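Local coordinates for flagellar basal body rod modification protein (PDB 4ZZF), which is probably required for flagellar hook formation and may act there as a scaffolding protein, represented here by a fragment that includes its Ig-like domain, at residues Phe27-Asp32 and Ile90-Asn95. Residues are numbered along the deposited sequence; the frame is centred on the assembly and turned at random.
Sequences FSLFFD and IKAEYN
F31 drives one edge of its ring into the face of Y94, forming a T-shaped pair with planes at 81°. The ring centroids are 4.8 Å apart. CD2 of F31 leads, over the centre of the phenol ring and 3.6 Å from CE1 of Y94, with CE2 beside it. The two side chains pass one another, pointing opposite ways; at Y94, chi1 of 69° tucks CG in between the main-chain N and C and stands the ring up against strand 25-31.

At the other end of the contact F27 offers a face, and CD1 of I90 sits over it, 3.7 Å from the ring centroid and almost along the ring normal, a clear CH-pi contact. The second branch of I90 adds to the grip, its CG2 reaching CE2 of F27 at 3.5 Å. Midway along the strands the small A92 leaves its CB to meet CD1 of L29 at 3.8 Å.

The strand axes approach to 8.6 Å with N-to-C directions 35° apart, so side chains rather than backbone bonds join strand 25-31, paired with 67-73, to strand 86-94 of the other sheet. This is the interior of a beta-sandwich, as expected of an Ig-like domain; I44 also packs on F27, L29 and I90.

The polar margin lies at D32, whose N makes a weak, bent hydrogen bond to OH of Y94 (3.2 Å). A water accepts from that hydroxyl and donates to OD1 of D32, while OD2 forms a salt bridge with R110. The chemistry is thus mainly dispersion between buried apolar groups, while at the border the tyrosine hydroxyl donates to a water and takes a weak bond from the D32 N-H.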
ATOM      1  N   PHE A  27      11.619   2.594 -28.320  1.00 47.81           N
ATOM      2  CA  PHE A  27      10.419   2.284 -27.545  1.00 44.86           C
ATOM      3  C   PHE A  27      10.701   1.153 -26.560  1.00 44.12           C
ATOM      4  O   PHE A  27      11.679   0.415 -26.688  1.00 45.74           O
ATOM      5  CB  PHE A  27       9.247   1.918 -28.467  1.00 42.58           C
ATOM      6  CG  PHE A  27       9.409   0.590 -29.153  1.00 45.37           C
ATOM      7  CD1 PHE A  27      10.064   0.501 -30.371  1.00 47.34           C
ATOM      8  CD2 PHE A  27       8.920  -0.574 -28.577  1.00 39.79           C
ATOM      9  CE1 PHE A  27      10.220  -0.723 -30.999  1.00 47.36           C
ATOM     10  CE2 PHE A  27       9.073  -1.795 -29.203  1.00 40.94           C
ATOM     11  CZ  PHE A  27       9.719  -1.876 -30.407  1.00 39.14           C
ATOM     12  N   SER A  28       9.822   1.018 -25.579  1.00 45.00           N
ATOM     13  CA  SER A  28      10.008   0.063 -24.502  1.00 43.67           C
ATOM     14  C   SER A  28       8.767  -0.839 -24.330  1.00 41.10           C
ATOM     15  O   SER A  28       7.620  -0.397 -24.503  1.00 37.48           O
ATOM     16  CB  SER A  28      10.343   0.828 -23.219  1.00 44.27           C
ATOM     17  OG  SER A  28       9.893   0.153 -22.066  1.00 49.18           O
ATOM     18  N   LEU A  29       9.016  -2.117 -24.046  1.00 36.99           N
ATOM     19  CA  LEU A  29       7.963  -3.091 -23.789  1.00 37.39           C
ATOM     20  C   LEU A  29       8.197  -3.773 -22.450  1.00 39.55           C
ATOM     21  O   LEU A  29       9.338  -4.091 -22.091  1.00 40.10           O
ATOM     22  CB  LEU A  29       7.906  -4.148 -24.894  1.00 35.12           C
ATOM     23  CG  LEU A  29       7.392  -3.670 -26.242  1.00 41.55           C
ATOM     24  CD1 LEU A  29       7.433  -4.821 -27.251  1.00 36.05           C
ATOM     25  CD2 LEU A  29       5.997  -3.158 -26.083  1.00 35.55           C
ATOM     26  N   PHE A  30       7.122  -4.025 -21.715  1.00 36.38           N
ATOM     27  CA  PHE A  30       7.263  -4.669 -20.421  1.00 34.89           C
ATOM     28  C   PHE A  30       6.894  -6.145 -20.504  1.00 36.08           C
ATOM     29  O   PHE A  30       5.772  -6.482 -20.905  1.00 36.03           O
ATOM     30  CB  PHE A  30       6.402  -3.959 -19.380  1.00 35.85           C
ATOM     31  CG  PHE A  30       6.486  -4.557 -18.006  1.00 37.92           C
ATOM     32  CD1 PHE A  30       7.474  -4.160 -17.126  1.00 36.13           C
ATOM     33  CD2 PHE A  30       5.566  -5.523 -17.592  1.00 37.70           C
ATOM     34  CE1 PHE A  30       7.542  -4.712 -15.851  1.00 39.09           C
ATOM     35  CE2 PHE A  30       5.635  -6.073 -16.330  1.00 37.51           C
ATOM     36  CZ  PHE A  30       6.625  -5.663 -15.455  1.00 34.18           C
ATOM     37  N   PHE A  31       7.832  -7.016 -20.118  1.00 32.72           N
ATOM     38  CA  PHE A  31       7.569  -8.453 -20.093  1.00 37.23           C
ATOM     39  C   PHE A  31       7.383  -8.953 -18.658  1.00 39.17           C
ATOM     40  O   PHE A  31       8.306  -8.924 -17.844  1.00 37.78           O
ATOM     41  CB  PHE A  31       8.689  -9.208 -20.825  1.00 33.61           C
ATOM     42  CG  PHE A  31       8.752  -8.879 -22.294  1.00 37.65           C
ATOM     43  CD1 PHE A  31       9.439  -7.748 -22.739  1.00 34.58           C
ATOM     44  CD2 PHE A  31       8.066  -9.655 -23.221  1.00 31.68           C
ATOM     45  CE1 PHE A  31       9.477  -7.417 -24.085  1.00 35.32           C
ATOM     46  CE2 PHE A  31       8.096  -9.336 -24.570  1.00 36.79           C
ATOM     47  CZ  PHE A  31       8.802  -8.204 -25.009  1.00 36.71           C
ATOM     48  N   ASP A  32       6.163  -9.397 -18.370  1.00 34.21           N
ATOM     49  CA  ASP A  32       5.760  -9.850 -17.039  1.00 42.07           C
ATOM     50  C   ASP A  32       6.503 -11.097 -16.564  1.00 44.23           C
ATOM     51  O   ASP A  32       6.632 -11.330 -15.366  1.00 46.57           O
ATOM     52  CB  ASP A  32       4.255 -10.112 -17.042  1.00 34.37           C
ATOM     53  CG  ASP A  32       3.474  -8.928 -17.599  1.00 39.44           C
ATOM     54  OD1 ASP A  32       3.505  -8.710 -18.833  1.00 36.50           O
ATOM     55  OD2 ASP A  32       2.860  -8.196 -16.801  1.00 34.28           O
ATOM     56  N   ILE A  90       2.376  -0.745 -31.232  1.00 41.11           N
ATOM     57  CA  ILE A  90       3.393  -1.763 -31.024  1.00 41.57           C
ATOM     58  C   ILE A  90       2.943  -2.748 -29.946  1.00 43.62           C
ATOM     59  O   ILE A  90       2.572  -2.341 -28.835  1.00 39.39           O
ATOM     60  CB  ILE A  90       4.741  -1.137 -30.634  1.00 39.63           C
ATOM     61  CG1 ILE A  90       5.193  -0.157 -31.722  1.00 43.73           C
ATOM     62  CG2 ILE A  90       5.781  -2.223 -30.424  1.00 39.02           C
ATOM     63  CD1 ILE A  90       6.494   0.541 -31.421  1.00 42.53           C
ATOM     64  N   LYS A  91       2.928  -4.033 -30.310  1.00 37.12           N
ATOM     65  CA  LYS A  91       2.523  -5.133 -29.433  1.00 38.24           C
ATOM     66  C   LYS A  91       3.565  -6.235 -29.511  1.00 42.50           C
ATOM     67  O   LYS A  91       4.460  -6.193 -30.358  1.00 43.90           O
ATOM     68  CB  LYS A  91       1.172  -5.720 -29.826  1.00 37.79           C
ATOM     69  CG  LYS A  91       0.114  -4.715 -30.160  1.00 52.22           C
ATOM     70  CD  LYS A  91      -1.244  -5.379 -30.328  1.00 57.87           C
ATOM     71  CE  LYS A  91      -1.243  -6.429 -31.418  1.00 59.17           C
ATOM     72  NZ  LYS A  91      -2.662  -6.754 -31.790  1.00 68.84           N
ATOM     73  N   ALA A  92       3.434  -7.237 -28.650  1.00 38.03           N
ATOM     74  CA  ALA A  92       4.337  -8.374 -28.683  1.00 39.50           C
ATOM     75  C   ALA A  92       3.638  -9.634 -28.192  1.00 38.07           C
ATOM     76  O   ALA A  92       2.676  -9.576 -27.429  1.00 36.88           O
ATOM     77  CB  ALA A  92       5.588  -8.103 -27.846  1.00 33.40           C
ATOM     78  N   GLU A  93       4.147 -10.770 -28.637  1.00 38.11           N
ATOM     79  CA  GLU A  93       3.673 -12.065 -28.187  1.00 40.63           C
ATOM     80  C   GLU A  93       4.882 -12.870 -27.788  1.00 39.61           C
ATOM     81  O   GLU A  93       5.899 -12.815 -28.472  1.00 37.80           O
ATOM     82  CB  GLU A  93       2.893 -12.775 -29.287  1.00 39.26           C
ATOM     83  CG  GLU A  93       1.525 -12.177 -29.532  1.00 49.85           C
ATOM     84  CD  GLU A  93       0.639 -13.117 -30.306  1.00 56.61           C
ATOM     85  OE1 GLU A  93       1.118 -13.640 -31.341  1.00 64.28           O
ATOM     86  OE2 GLU A  93      -0.507 -13.368 -29.858  1.00 59.46           O
ATOM     87  N   TYR A  94       4.773 -13.628 -26.699  1.00 37.74           N
ATOM     88  CA  TYR A  94       5.900 -14.427 -26.235  1.00 37.10           C
ATOM     89  C   TYR A  94       5.412 -15.521 -25.287  1.00 37.60           C
ATOM     90  O   TYR A  94       4.303 -15.430 -24.746  1.00 35.38           O
ATOM     91  CB  TYR A  94       6.944 -13.538 -25.552  1.00 36.47           C
ATOM     92  CG  TYR A  94       6.464 -12.969 -24.234  1.00 37.55           C
ATOM     93  CD1 TYR A  94       5.451 -12.015 -24.191  1.00 36.92           C
ATOM     94  CD2 TYR A  94       7.006 -13.397 -23.031  1.00 36.43           C
ATOM     95  CE1 TYR A  94       4.997 -11.499 -22.985  1.00 36.00           C
ATOM     96  CE2 TYR A  94       6.562 -12.879 -21.819  1.00 33.74           C
ATOM     97  CZ  TYR A  94       5.557 -11.940 -21.801  1.00 36.27           C
ATOM     98  OH  TYR A  94       5.101 -11.436 -20.599  1.00 34.07           O
ATOM     99  N   ASN A  95       6.228 -16.568 -25.143  1.00 37.17           N
ATOM    100  CA  ASN A  95       5.956 -17.691 -24.244  1.00 37.07           C
ATOM    101  C   ASN A  95       4.651 -18.401 -24.540  1.00 34.31           C
ATOM    102  O   ASN A  95       3.721 -18.341 -23.757  1.00 36.61           O
ATOM    103  CB  ASN A  95       5.973 -17.215 -22.790  1.00 34.14           C
ATOM    104  CG  ASN A  95       7.355 -16.790 -22.345  1.00 34.15           C
ATOM    105  OD1 ASN A  95       8.271 -16.731 -23.161  1.00 36.18           O
ATOM    106  ND2 ASN A  95       7.519 -16.498 -21.060  1.00 35.26           N
TER
HETATM  107  O   HOH W   1       2.588 -10.436 -20.537  1.00 40.62           O